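Local structure of lipoprotein (Streptococcus pneumoniae, 3CX3) at residues 16-20 with 258-262; 65-69 with 119-123; 88-94 with 134-139; 179-185 with 197-203. The protein binds zinc and probably hands it to an ABC transporter for uptake into the pneumococcal cell. All coordinates share one frame; numbering follows the deposited sequence.

Interaction 1: residues 16-20 with 258-262; sequences SFYPI and LESDP. With ZN (zinc ion), chain E.
With CG anti to the backbone N (chi1 169°), Tyr-18 lays its ring against the 258-262 loop, whereas Phe-17, whose CG sits between the backbone N and the carbonyl carbon (chi1 82°), turns its ring toward Glu-259. Each ring meets the loop through a backbone carbonyl at its edge. Phe-17 CD2 lies 3.2 Å from Glu-259 O, close to the ring plane, and CE2 reaches 4.0 Å from Glu-259 CG, the ring standing 60° from the carboxylate plane. Tyr-18 CD2 approaches Leu-258 O at 3.5 Å in the same edge-on manner, while CD1, on the other flank of that ring, packs 3.4 Å from Asp-261 CB. The Asp-261 carboxylate itself turns to Gln-263. Pro-19 adds its CD to the Leu-258 carbonyl at 3.1 Å from O, so that an aromatic and an aliphatic C-H group both approach this oxygen.

The contact joins the start of helix 18-28, with Phe-17 at its N-cap position, to the loop between strand 252-254 and helix 268-281, and thus bridges the two halves of a fold built from two parallel sheets. Beyond it, Phe-17 meets Trp-122 edge-to-face. Glu-259, extended past CG, passes the Phe-17 ring edge and binds zinc through OE2 at 2.1 Å; His-44, His-120 and His-184 complete the site. No hydrogen bond crosses between the two segments: packing and C-H groups facing carbonyl oxygens are what the 16-20 segment offers the backbone that carries a metal ligand, and the negative charge of the carboxylate is probably offset in part by the zinc ion.

Interaction 2: residues 65-69 with 119-123; sequences HSHTL and PHTWL. With ZN (zinc ion), chain E.
His-65 gives this contact its one cross-segment hydrogen bond, from NE2 to Pro-119 O at 2.6 Å. The bond is bent at the hydrogen; the donor lies in the carbonyl plane, but the oxygen is tilted 24° from the plane of the imidazole. The other ring nitrogen, ND1, bonds to Glu-131 of helix 125-142, so both nitrogens are engaged and the rotation of the ring is fixed.

The aromatic part is an edge-to-face, or T-shaped, pair. Trp-122 presents the CE3-CZ3 edge of its six-membered ring to one face of His-65, the planes standing at 89° with centroids 5.0 Å apart. CG of His-65 is anti to the backbone N (chi1 173°), which brings the ring edge to the proline carbonyl and one face to the indole. The indole has its own anchor, NE1 bonded to Pro-257 O.

Apolar packing completes the set. Leu-69 crosses the proline ring at about a right angle, CG to Pro-119 CB 3.8 Å, and its CD1 lies 4.2 Å from Trp-122 CZ3. Thr-121 CG2 approaches the His-65 edge, 3.9 Å from CE1. Within the 65-69 loop, Ser-66 OG and Thr-68 OG1 share a hydrogen bond.

Between these anchored neighbours sits His-120, which turns away from the 65-69 loop to bind zinc through NE2 at 2.0 Å, with its ND1 bonded to Asp-118. His-65 bonds to the carbonyl just before the metal-binding His-120, consistent with a second-shell role in positioning it; with acceptors at both nitrogens, the His-65 imidazole is probably favoured in its doubly protonated form.

Interaction 3: residues 88-94 with 134-139; sequences LEASEGM and IIADKL
Strand 86-89 ends at Glu-89 and runs into two successive turns, a type I turn over 89-92 and a type II turn over 91-94, which bring the chain along helix 125-142 with Ala-90 CA 5.6 Å from Ile-135 CA. Leu-88 and Lys-138 lie alongside each other pointing in opposite directions, Leu-88 CD2 3.9 Å from Lys-138 CB, while Leu-88 CD1 meets Leu-139 CD1 at 3.7 Å. Ala-90 sets its methyl CB 3.7 Å from Ile-135 CG1.

Ile-134 fits against the turns: with CG1 anti to the carbonyl carbon (chi1 -54°), its CD1 extends to 3.6 Å from CG of selenomethionine Met-94 and lies close to the Ala-90 carbonyl. Ser-91 faces the other way, its OG bonded to His-65 O, which ties the turn to the neighbouring loop.

Between the two segments the one polar bond is a salt bridge. Lys-138 bends at chi3 and chi4, passes CE 3.4 Å from Glu-89 O, and meets the extended Glu-92, NZ to OE2 2.6 Å, the nitrogen approaching nearly in line with the carboxylate C-O bond. The arrangement is that of a helix covering the edge strand of a parallel sheet, well away from the zinc. The lysine has a double role, its stem packing on Leu-88 while its ammonium would partly offset the charge of an exposed glutamate, in an ion pair that solvent probably weakens.

Interaction 4: residues 179-185 with 197-203; sequences TFVTQHT and NQLGIAG. With ZN (zinc ion), chain E.
Two parallel chains turn a corner together, at Gln-183 and Ile-201, and stay bonded beyond it through Ala-202 N to Gln-183 O. They belong to a beta-alpha-beta unit, in which strand 180-182 is followed by helix 188-193 and then by the edge strand 198-200.

Before the corner the backbones are joined in parallel register by Phe-180 N to Asn-197 O, Leu-199 N to Phe-180 O, Thr-182 N to Leu-199 O (2.9 Å) and Ile-201 N to Thr-182 O (2.8 Å).

On one face of the sheet Phe-180 forms a CH-pi contact: its CG sits between the backbone N and the carbonyl carbon (chi1 59°), which lays the ring over Gln-198 CB, 3.8 Å from the centroid and 21° off the normal. Gln-198 OE1, buried here, has no polar partner in the model. On the other face Val-181 CG2 meets Ile-201 CG1 at 4.1 Å, and helix 213-224 covers Leu-199.

Past the corner the 179-185 segment carries a zinc ligand. Thr-182 OG1 bonds to His-184 O, and Glu-233 takes the ND1 side of the His-184 imidazole. Thr-185 OG1 is modelled 2.5 Å from Ala-202 O, implausibly short and so uncertain in detail. Gly-203 O lies at the edge of the His-184 ring and also receives Thr-185 N, while His-184 NE2 binds zinc at 2.1 Å.

How the interactions relate
Interactions 1, 2 and 4 each contribute one zinc ligand, from three different loops that converge on one ion; the fourth ligand, His-44, lies outside all the contacts, and interaction 3 stands apart from the site. Interactions 1 and 2 lie near the middle of the chain, 2 buried and 1 partly so, and adjoin through Phe-17 and Pro-19 on Trp-122. Interactions 3 and 4 lie on opposite sides of the chain's centre, about 28 Å apart between centres, each at an edge strand of its own sheet. Chemistry follows position: carbonyl-edge packing in 1, a hydrogen-bonded, stacked histidine in 2, aliphatic packing with a surface ion pair in 3, backbone pairing in 4. Interactions 2 and 3 also touch, through neighbouring loops.

Interaction 1: residues 16-20 with 258-262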
loop_
_atom_site.group_PDB
_atom_site.type_symbol
_atom_site.label_atom_id
_atom_site.label_comp_id
_atom_site.label_asym_id
_atom_site.label_seq_id
_atom_site.Cartn_x
_atom_site.Cartn_y
_atom_site.Cartn_z
ATOM N N SER A 16 1.220 1.836 11.166
ATOM C CA SER A 16 2.517 2.096 10.536
ATOM C C SER A 16 2.433 3.193 9.498
ATOM O O SER A 16 3.052 4.260 9.668
ATOM C CB SER A 16 3.196 0.836 10.005
ATOM O OG SER A 16 2.371 0.107 9.132
ATOM N N PHE A 17 1.640 2.944 8.455
ATOM C CA PHE A 17 1.462 3.891 7.359
ATOM C C PHE A 17 0.023 3.816 6.821
ATOM O O PHE A 17 -0.794 3.120 7.418
ATOM C CB PHE A 17 2.580 3.741 6.308
ATOM C CG PHE A 17 2.370 2.640 5.308
ATOM C CD1 PHE A 17 2.253 1.295 5.711
ATOM C CD2 PHE A 17 2.356 2.936 3.953
ATOM C CE1 PHE A 17 2.077 0.264 4.767
ATOM C CE2 PHE A 17 2.176 1.937 3.013
ATOM C CZ PHE A 17 2.047 0.573 3.427
ATOM N N TYR A 18 -0.287 4.541 5.742
ATOM C CA TYR A 18 -1.677 4.836 5.368
ATOM C C TYR A 18 -2.642 3.668 5.086
ATOM O O TYR A 18 -3.750 3.662 5.623
ATOM C CB TYR A 18 -1.779 5.856 4.234
ATOM C CG TYR A 18 -3.189 5.933 3.701
ATOM C CD1 TYR A 18 -4.170 6.631 4.404
ATOM C CD2 TYR A 18 -3.558 5.288 2.510
ATOM C CE1 TYR A 18 -5.487 6.718 3.924
ATOM C CE2 TYR A 18 -4.878 5.353 2.025
ATOM C CZ TYR A 18 -5.832 6.074 2.747
ATOM O OH TYR A 18 -7.131 6.177 2.329
ATOM N N PRO A 19 -2.278 2.728 4.178
ATOM C CA PRO A 19 -3.242 1.648 3.924
ATOM C C PRO A 19 -3.657 0.995 5.225
ATOM O O PRO A 19 -4.761 0.493 5.329
ATOM C CB PRO A 19 -2.453 0.656 3.067
ATOM C CG PRO A 19 -1.402 1.470 2.397
ATOM C CD PRO A 19 -1.068 2.599 3.339
ATOM N N ILE A 20 -2.764 1.009 6.206
ATOM C CA ILE A 20 -3.046 0.425 7.517
ATOM C C ILE A 20 -3.928 1.382 8.335
ATOM O O ILE A 20 -4.954 0.977 8.888
ATOM C CB ILE A 20 -1.736 0.096 8.279
ATOM C CG1 ILE A 20 -1.090 -1.190 7.766
ATOM C CG2 ILE A 20 -2.031 -0.113 9.722
ATOM C CD1 ILE A 20 -1.352 -1.501 6.321
ATOM N N LEU A 258 -0.406 4.815 -2.700
ATOM C CA LEU A 258 -1.012 4.973 -1.372
ATOM C C LEU A 258 -0.090 4.769 -0.172
ATOM O O LEU A 258 -0.533 4.495 0.932
ATOM C CB LEU A 258 -2.289 4.144 -1.234
ATOM C CG LEU A 258 -3.290 4.238 -2.387
ATOM C CD1 LEU A 258 -4.327 3.108 -2.288
ATOM C CD2 LEU A 258 -3.980 5.594 -2.494
ATOM N N GLU A 259 1.197 4.949 -0.393
ATOM C CA GLU A 259 2.179 4.844 0.665
ATOM C C GLU A 259 2.181 6.065 1.589
ATOM O O GLU A 259 2.341 5.929 2.806
ATOM C CB GLU A 259 3.546 4.592 0.053
ATOM C CG GLU A 259 3.744 3.159 -0.411
ATOM C CD GLU A 259 4.858 3.048 -1.404
ATOM O OE1 GLU A 259 5.826 3.821 -1.285
ATOM O OE2 GLU A 259 4.753 2.214 -2.324
ATOM N N SER A 260 2.028 7.252 1.000
ATOM C CA SER A 260 1.643 8.451 1.738
ATOM C C SER A 260 0.122 8.504 1.749
ATOM O O SER A 260 -0.551 7.776 1.003
ATOM C CB SER A 260 2.171 9.704 1.040
ATOM O OG SER A 260 3.583 9.668 0.904
ATOM N N ASP A 261 -0.428 9.357 2.597
ATOM C CA ASP A 261 -1.852 9.630 2.535
ATOM C C ASP A 261 -2.091 10.965 1.857
ATOM O O ASP A 261 -1.388 11.935 2.141
ATOM C CB ASP A 261 -2.514 9.570 3.908
ATOM C CG ASP A 261 -1.827 10.429 4.924
ATOM O OD1 ASP A 261 -0.607 10.234 5.144
ATOM O OD2 ASP A 261 -2.517 11.289 5.516
ATOM N N PRO A 262 -3.070 11.006 0.934
ATOM C CA PRO A 262 -3.379 12.181 0.104
ATOM C C PRO A 262 -4.175 13.241 0.865
ATOM O O PRO A 262 -4.696 14.192 0.267
ATOM C CB PRO A 262 -4.256 11.585 -1.013
ATOM C CG PRO A 262 -4.189 10.059 -0.833
ATOM C CD PRO A 262 -3.945 9.866 0.607
HETATM ZN ZN ZN E . 6.362 0.906 -2.440
#

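Interaction 2: residues 65-69 with 119-123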
loop_
_atom_site.group_PDB
_atom_site.type_symbol
_atom_site.label_atom_id
_atom_site.label_comp_id
_atom_site.label_asym_id
_atom_site.label_seq_id
_atom_site.Cartn_x
_atom_site.Cartn_y
_atom_site.Cartn_z
ATOM N N HIS A 65 1.900 -3.602 8.385
ATOM C CA HIS A 65 1.512 -4.373 7.194
ATOM C C HIS A 65 2.113 -5.769 7.220
ATOM O O HIS A 65 1.367 -6.746 7.237
ATOM C CB HIS A 65 1.863 -3.613 5.905
ATOM C CG HIS A 65 1.666 -4.389 4.630
ATOM N ND1 HIS A 65 0.425 -4.776 4.165
ATOM C CD2 HIS A 65 2.556 -4.790 3.686
ATOM C CE1 HIS A 65 0.563 -5.425 3.015
ATOM N NE2 HIS A 65 1.844 -5.428 2.693
ATOM N N SER A 66 3.451 -5.858 7.251
ATOM C CA SER A 66 4.156 -7.117 6.956
ATOM C C SER A 66 5.607 -7.119 7.387
ATOM O O SER A 66 6.269 -6.087 7.362
ATOM C CB SER A 66 4.116 -7.378 5.450
ATOM O OG SER A 66 4.921 -8.472 5.088
ATOM N N HIS A 67 6.130 -8.295 7.730
ATOM C CA HIS A 67 7.509 -8.405 8.178
ATOM C C HIS A 67 8.477 -8.048 7.051
ATOM O O HIS A 67 9.587 -7.595 7.307
ATOM C CB HIS A 67 7.797 -9.804 8.764
ATOM C CG HIS A 67 7.515 -10.937 7.821
ATOM N ND1 HIS A 67 6.312 -11.610 7.803
ATOM C CD2 HIS A 67 8.290 -11.526 6.875
ATOM C CE1 HIS A 67 6.348 -12.549 6.870
ATOM N NE2 HIS A 67 7.535 -12.517 6.291
ATOM N N THR A 68 8.026 -8.249 5.810
ATOM C CA THR A 68 8.752 -7.911 4.583
ATOM C C THR A 68 8.756 -6.403 4.192
ATOM O O THR A 68 9.366 -6.021 3.161
ATOM C CB THR A 68 8.162 -8.701 3.403
ATOM O OG1 THR A 68 6.866 -8.192 3.085
ATOM C CG2 THR A 68 8.016 -10.143 3.760
ATOM N N LEU A 69 8.086 -5.559 4.987
ATOM C CA LEU A 69 8.030 -4.125 4.720
ATOM C C LEU A 69 8.575 -3.353 5.935
ATOM O O LEU A 69 9.719 -2.873 5.946
ATOM C CB LEU A 69 6.585 -3.694 4.428
ATOM C CG LEU A 69 6.231 -2.673 3.322
ATOM C CD1 LEU A 69 5.027 -1.771 3.755
ATOM C CD2 LEU A 69 7.448 -1.840 2.810
ATOM N N PRO A 119 5.755 -6.604 -1.235
ATOM C CA PRO A 119 4.777 -6.360 -0.180
ATOM C C PRO A 119 3.475 -5.683 -0.615
ATOM O O PRO A 119 2.578 -5.502 0.221
ATOM C CB PRO A 119 5.527 -5.394 0.748
ATOM C CG PRO A 119 6.434 -4.602 -0.166
ATOM C CD PRO A 119 6.814 -5.567 -1.266
ATOM N N HIS A 120 3.378 -5.323 -1.898
ATOM C CA HIS A 120 2.513 -4.212 -2.362
ATOM C C HIS A 120 1.094 -4.641 -2.649
ATOM O O HIS A 120 0.361 -4.056 -3.460
ATOM C CB HIS A 120 3.080 -3.598 -3.608
ATOM C CG HIS A 120 4.131 -2.581 -3.359
ATOM N ND1 HIS A 120 5.473 -2.856 -3.527
ATOM C CD2 HIS A 120 4.046 -1.263 -3.015
ATOM C CE1 HIS A 120 6.171 -1.751 -3.287
ATOM N NE2 HIS A 120 5.329 -0.771 -2.969
ATOM N N THR A 121 0.727 -5.670 -1.931
ATOM C CA THR A 121 -0.594 -6.212 -1.890
ATOM C C THR A 121 -1.725 -5.170 -1.946
ATOM O O THR A 121 -2.512 -5.166 -2.888
ATOM C CB THR A 121 -0.607 -7.109 -0.676
ATOM O OG1 THR A 121 -0.504 -8.483 -1.104
ATOM C CG2 THR A 121 -1.772 -6.846 0.210
ATOM N N TRP A 122 -1.754 -4.248 -0.984
ATOM C CA TRP A 122 -2.913 -3.421 -0.717
ATOM C C TRP A 122 -3.591 -2.799 -1.940
ATOM O O TRP A 122 -4.735 -2.359 -1.846
ATOM C CB TRP A 122 -2.553 -2.348 0.318
ATOM C CG TRP A 122 -1.463 -1.388 -0.096
ATOM C CD1 TRP A 122 -1.631 -0.209 -0.721
ATOM C CD2 TRP A 122 -0.044 -1.526 0.131
ATOM N NE1 TRP A 122 -0.418 0.414 -0.928
ATOM C CE2 TRP A 122 0.576 -0.368 -0.405
ATOM C CE3 TRP A 122 0.758 -2.509 0.734
ATOM C CZ2 TRP A 122 1.968 -0.161 -0.361
ATOM C CZ3 TRP A 122 2.150 -2.313 0.779
ATOM C CH2 TRP A 122 2.737 -1.141 0.236
ATOM N N LEU A 123 -2.890 -2.806 -3.077
ATOM C CA LEU A 123 -3.306 -2.159 -4.334
ATOM C C LEU A 123 -4.145 -3.057 -5.204
ATOM O O LEU A 123 -4.657 -2.657 -6.249
ATOM C CB LEU A 123 -2.079 -1.725 -5.129
ATOM C CG LEU A 123 -1.361 -0.487 -4.575
ATOM C CD1 LEU A 123 -0.114 -0.198 -5.420
ATOM C CD2 LEU A 123 -2.302 0.752 -4.485
HETATM ZN ZN ZN E . 6.362 0.906 -2.440
#

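Interaction 3: residues 88-94 with 134-139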
loop_
_atom_site.group_PDB
_atom_site.type_symbol
_atom_site.label_atom_id
_atom_site.label_comp_id
_atom_site.label_asym_id
_atom_site.label_seq_id
_atom_site.Cartn_x
_atom_site.Cartn_y
_atom_site.Cartn_z
ATOM N N LEU A 88 0.319 -6.460 15.769
ATOM C CA LEU A 88 -0.488 -7.165 14.764
ATOM C C LEU A 88 0.031 -6.982 13.332
ATOM O O LEU A 88 0.057 -5.867 12.808
ATOM C CB LEU A 88 -1.977 -6.755 14.885
ATOM C CG LEU A 88 -2.590 -7.052 16.273
ATOM C CD1 LEU A 88 -4.008 -6.560 16.399
ATOM C CD2 LEU A 88 -2.539 -8.546 16.606
ATOM N N GLU A 89 0.444 -8.091 12.711
ATOM C CA GLU A 89 0.895 -8.089 11.302
ATOM C C GLU A 89 -0.345 -8.362 10.463
ATOM O O GLU A 89 -0.879 -9.469 10.490
ATOM C CB GLU A 89 2.007 -9.117 11.057
ATOM C CG GLU A 89 2.761 -8.946 9.721
ATOM C CD GLU A 89 3.522 -10.214 9.222
ATOM O OE1 GLU A 89 4.595 -10.095 8.615
ATOM O OE2 GLU A 89 3.069 -11.346 9.424
ATOM N N ALA A 90 -0.795 -7.346 9.730
ATOM C CA ALA A 90 -2.111 -7.342 9.103
ATOM C C ALA A 90 -2.186 -8.218 7.882
ATOM O O ALA A 90 -3.276 -8.624 7.479
ATOM C CB ALA A 90 -2.553 -5.918 8.782
ATOM N N SER A 91 -1.031 -8.528 7.290
ATOM C CA SER A 91 -0.987 -9.411 6.138
ATOM C C SER A 91 -0.545 -10.802 6.519
ATOM O O SER A 91 -0.195 -11.600 5.649
ATOM C CB SER A 91 -0.047 -8.863 5.059
ATOM O OG SER A 91 1.306 -8.839 5.505
ATOM N N GLU A 92 -0.543 -11.100 7.814
ATOM C CA GLU A 92 0.029 -12.354 8.272
ATOM C C GLU A 92 -0.723 -13.541 7.684
ATOM O O GLU A 92 -1.947 -13.608 7.738
ATOM C CB GLU A 92 0.025 -12.408 9.779
ATOM C CG GLU A 92 0.906 -13.496 10.360
ATOM C CD GLU A 92 0.558 -13.752 11.803
ATOM O OE1 GLU A 92 1.408 -14.292 12.539
ATOM O OE2 GLU A 92 -0.574 -13.396 12.195
ATOM N N GLY A 93 0.031 -14.468 7.099
ATOM C CA GLY A 93 -0.544 -15.592 6.376
ATOM C C GLY A 93 -0.668 -15.341 4.884
ATOM O O GLY A 93 -0.530 -16.277 4.096
HETATM N N MSE A 94 -0.946 -14.098 4.491
HETATM C CA MSE A 94 -1.100 -13.745 3.058
HETATM C C MSE A 94 0.136 -14.039 2.241
HETATM O O MSE A 94 1.229 -13.604 2.578
HETATM C CB MSE A 94 -1.445 -12.275 2.880
HETATM C CG MSE A 94 -2.832 -11.916 3.351
HETATM SE SE MSE A 94 -3.120 -10.065 2.948
HETATM C CE MSE A 94 -2.799 -10.046 1.032
ATOM N N ILE A 134 -8.285 -10.085 8.152
ATOM C CA ILE A 134 -7.242 -10.396 9.132
ATOM C C ILE A 134 -7.276 -9.361 10.242
ATOM O O ILE A 134 -7.216 -9.704 11.419
ATOM C CB ILE A 134 -5.826 -10.422 8.518
ATOM C CG1 ILE A 134 -5.773 -11.384 7.323
ATOM C CG2 ILE A 134 -4.816 -10.813 9.593
ATOM C CD1 ILE A 134 -4.486 -11.346 6.477
ATOM N N ILE A 135 -7.394 -8.098 9.857
ATOM C CA ILE A 135 -7.408 -7.005 10.819
ATOM C C ILE A 135 -8.555 -7.197 11.796
ATOM O O ILE A 135 -8.339 -7.230 13.020
ATOM C CB ILE A 135 -7.453 -5.616 10.119
ATOM C CG1 ILE A 135 -6.085 -5.305 9.491
ATOM C CG2 ILE A 135 -7.906 -4.527 11.088
ATOM C CD1 ILE A 135 -6.002 -4.005 8.699
ATOM N N ALA A 136 -9.765 -7.355 11.250
ATOM C CA ALA A 136 -10.950 -7.559 12.073
ATOM C C ALA A 136 -10.768 -8.766 12.980
ATOM O O ALA A 136 -10.959 -8.650 14.171
ATOM C CB ALA A 136 -12.201 -7.697 11.201
ATOM N N ASP A 137 -10.359 -9.905 12.416
ATOM C CA ASP A 137 -10.093 -11.115 13.211
ATOM C C ASP A 137 -9.197 -10.853 14.420
ATOM O O ASP A 137 -9.585 -11.107 15.579
ATOM C CB ASP A 137 -9.477 -12.213 12.341
ATOM C CG ASP A 137 -10.470 -12.794 11.336
ATOM O OD1 ASP A 137 -10.127 -13.782 10.654
ATOM O OD2 ASP A 137 -11.600 -12.272 11.231
ATOM N N LYS A 138 -8.005 -10.331 14.151
ATOM C CA LYS A 138 -7.030 -10.072 15.210
ATOM C C LYS A 138 -7.567 -9.032 16.170
ATOM O O LYS A 138 -7.459 -9.192 17.383
ATOM C CB LYS A 138 -5.680 -9.623 14.629
ATOM C CG LYS A 138 -4.955 -10.683 13.813
ATOM C CD LYS A 138 -3.721 -10.072 13.142
ATOM C CE LYS A 138 -2.559 -11.046 13.002
ATOM N NZ LYS A 138 -2.904 -12.346 12.333
ATOM N N LEU A 139 -8.159 -7.973 15.625
ATOM C CA LEU A 139 -8.851 -6.983 16.454
ATOM C C LEU A 139 -9.951 -7.626 17.296
ATOM O O LEU A 139 -10.100 -7.303 18.485
ATOM C CB LEU A 139 -9.410 -5.825 15.629
ATOM C CG LEU A 139 -8.673 -4.478 15.747
ATOM C CD1 LEU A 139 -7.150 -4.653 15.732
ATOM C CD2 LEU A 139 -9.114 -3.444 14.679
#

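Interaction 4: residues 179-185 with 197-203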
loop_
_atom_site.group_PDB
_atom_site.type_symbol
_atom_site.label_atom_id
_atom_site.label_comp_id
_atom_site.label_asym_id
_atom_site.label_seq_id
_atom_site.Cartn_x
_atom_site.Cartn_y
_atom_site.Cartn_z
ATOM N N THR A 179 0.686 -2.505 -21.157
ATOM C CA THR A 179 1.846 -2.063 -20.385
ATOM C C THR A 179 1.715 -0.663 -19.800
ATOM O O THR A 179 1.103 0.216 -20.415
ATOM C CB THR A 179 3.126 -2.080 -21.243
ATOM O OG1 THR A 179 2.968 -2.977 -22.338
ATOM C CG2 THR A 179 4.305 -2.538 -20.425
ATOM N N PHE A 180 2.296 -0.471 -18.609
ATOM C CA PHE A 180 2.505 0.873 -18.039
ATOM C C PHE A 180 3.812 0.986 -17.259
ATOM O O PHE A 180 4.371 -0.013 -16.817
ATOM C CB PHE A 180 1.285 1.372 -17.221
ATOM C CG PHE A 180 0.914 0.492 -16.055
ATOM C CD1 PHE A 180 0.267 -0.739 -16.257
ATOM C CD2 PHE A 180 1.188 0.892 -14.756
ATOM C CE1 PHE A 180 -0.090 -1.561 -15.178
ATOM C CE2 PHE A 180 0.842 0.074 -13.672
ATOM C CZ PHE A 180 0.187 -1.162 -13.895
ATOM N N VAL A 181 4.305 2.213 -17.112
ATOM C CA VAL A 181 5.522 2.477 -16.314
ATOM C C VAL A 181 5.351 3.512 -15.199
ATOM O O VAL A 181 4.863 4.642 -15.410
ATOM C CB VAL A 181 6.829 2.679 -17.175
ATOM C CG1 VAL A 181 6.509 2.983 -18.610
ATOM C CG2 VAL A 181 7.755 3.719 -16.579
ATOM N N THR A 182 5.758 3.068 -14.005
ATOM C CA THR A 182 5.485 3.750 -12.745
ATOM C C THR A 182 6.790 4.093 -12.074
ATOM O O THR A 182 7.839 3.528 -12.412
ATOM C CB THR A 182 4.690 2.858 -11.758
ATOM O OG1 THR A 182 5.545 1.824 -11.260
ATOM C CG2 THR A 182 3.463 2.252 -12.397
ATOM N N GLN A 183 6.715 4.989 -11.094
ATOM C CA GLN A 183 7.905 5.551 -10.486
ATOM C C GLN A 183 8.745 4.554 -9.685
ATOM O O GLN A 183 9.977 4.529 -9.836
ATOM C CB GLN A 183 7.564 6.775 -9.654
ATOM C CG GLN A 183 8.804 7.486 -9.236
ATOM C CD GLN A 183 8.520 8.758 -8.493
ATOM O OE1 GLN A 183 8.089 9.762 -9.077
ATOM N NE2 GLN A 183 8.782 8.735 -7.196
ATOM N N HIS A 184 8.102 3.760 -8.823
ATOM C CA HIS A 184 8.733 2.517 -8.353
ATOM C C HIS A 184 7.855 1.292 -8.544
ATOM O O HIS A 184 6.721 1.415 -8.979
ATOM C CB HIS A 184 9.289 2.646 -6.947
ATOM C CG HIS A 184 8.281 2.508 -5.850
ATOM N ND1 HIS A 184 7.413 3.525 -5.494
ATOM C CD2 HIS A 184 8.070 1.500 -4.966
ATOM C CE1 HIS A 184 6.687 3.130 -4.463
ATOM N NE2 HIS A 184 7.059 1.905 -4.128
ATOM N N THR A 185 8.394 0.116 -8.252
ATOM C CA THR A 185 7.664 -1.124 -8.508
ATOM C C THR A 185 6.579 -1.365 -7.445
ATOM O O THR A 185 6.781 -2.170 -6.522
ATOM C CB THR A 185 8.606 -2.375 -8.583
ATOM O OG1 THR A 185 9.724 -2.104 -9.440
ATOM C CG2 THR A 185 7.854 -3.594 -9.093
ATOM N N ASN A 197 0.562 -5.612 -17.559
ATOM C CA ASN A 197 1.903 -5.809 -17.033
ATOM C C ASN A 197 2.552 -4.451 -16.805
ATOM O O ASN A 197 2.365 -3.532 -17.597
ATOM C CB ASN A 197 2.752 -6.705 -17.936
ATOM C CG ASN A 197 3.202 -6.013 -19.185
ATOM O OD1 ASN A 197 2.399 -5.726 -20.071
ATOM N ND2 ASN A 197 4.504 -5.744 -19.275
ATOM N N GLN A 198 3.279 -4.329 -15.705
ATOM C CA GLN A 198 3.924 -3.067 -15.371
ATOM C C GLN A 198 5.433 -3.091 -15.440
ATOM O O GLN A 198 6.057 -4.142 -15.525
ATOM C CB GLN A 198 3.491 -2.566 -13.979
ATOM C CG GLN A 198 3.592 -3.572 -12.875
ATOM C CD GLN A 198 4.990 -3.745 -12.362
ATOM O OE1 GLN A 198 5.646 -2.785 -11.945
ATOM N NE2 GLN A 198 5.451 -4.989 -12.349
ATOM N N LEU A 199 6.006 -1.895 -15.401
ATOM C CA LEU A 199 7.432 -1.719 -15.173
ATOM C C LEU A 199 7.633 -0.540 -14.226
ATOM O O LEU A 199 7.069 0.567 -14.426
ATOM C CB LEU A 199 8.199 -1.527 -16.488
ATOM C CG LEU A 199 9.722 -1.398 -16.402
ATOM C CD1 LEU A 199 10.404 -2.727 -16.037
ATOM C CD2 LEU A 199 10.277 -0.879 -17.716
ATOM N N GLY A 200 8.405 -0.787 -13.171
ATOM C CA GLY A 200 8.782 0.291 -12.271
ATOM C C GLY A 200 10.140 0.839 -12.646
ATOM O O GLY A 200 11.037 0.073 -13.035
ATOM N N ILE A 201 10.303 2.156 -12.541
ATOM C CA ILE A 201 11.626 2.745 -12.733
ATOM C C ILE A 201 12.583 2.223 -11.640
ATOM O O ILE A 201 13.697 1.739 -11.932
ATOM C CB ILE A 201 11.552 4.278 -12.847
ATOM C CG1 ILE A 201 10.930 4.647 -14.188
ATOM C CG2 ILE A 201 12.964 4.936 -12.784
ATOM C CD1 ILE A 201 10.220 5.978 -14.190
ATOM N N ALA A 202 12.113 2.261 -10.390
ATOM C CA ALA A 202 12.851 1.659 -9.257
ATOM C C ALA A 202 12.310 0.259 -8.903
ATOM O O ALA A 202 11.243 -0.132 -9.391
ATOM C CB ALA A 202 12.811 2.571 -8.059
ATOM N N GLY A 203 13.043 -0.493 -8.075
ATOM C CA GLY A 203 12.589 -1.806 -7.612
ATOM C C GLY A 203 11.460 -1.715 -6.600
ATOM O O GLY A 203 10.757 -0.703 -6.525
HETATM ZN ZN ZN E . 6.362 0.906 -2.440
#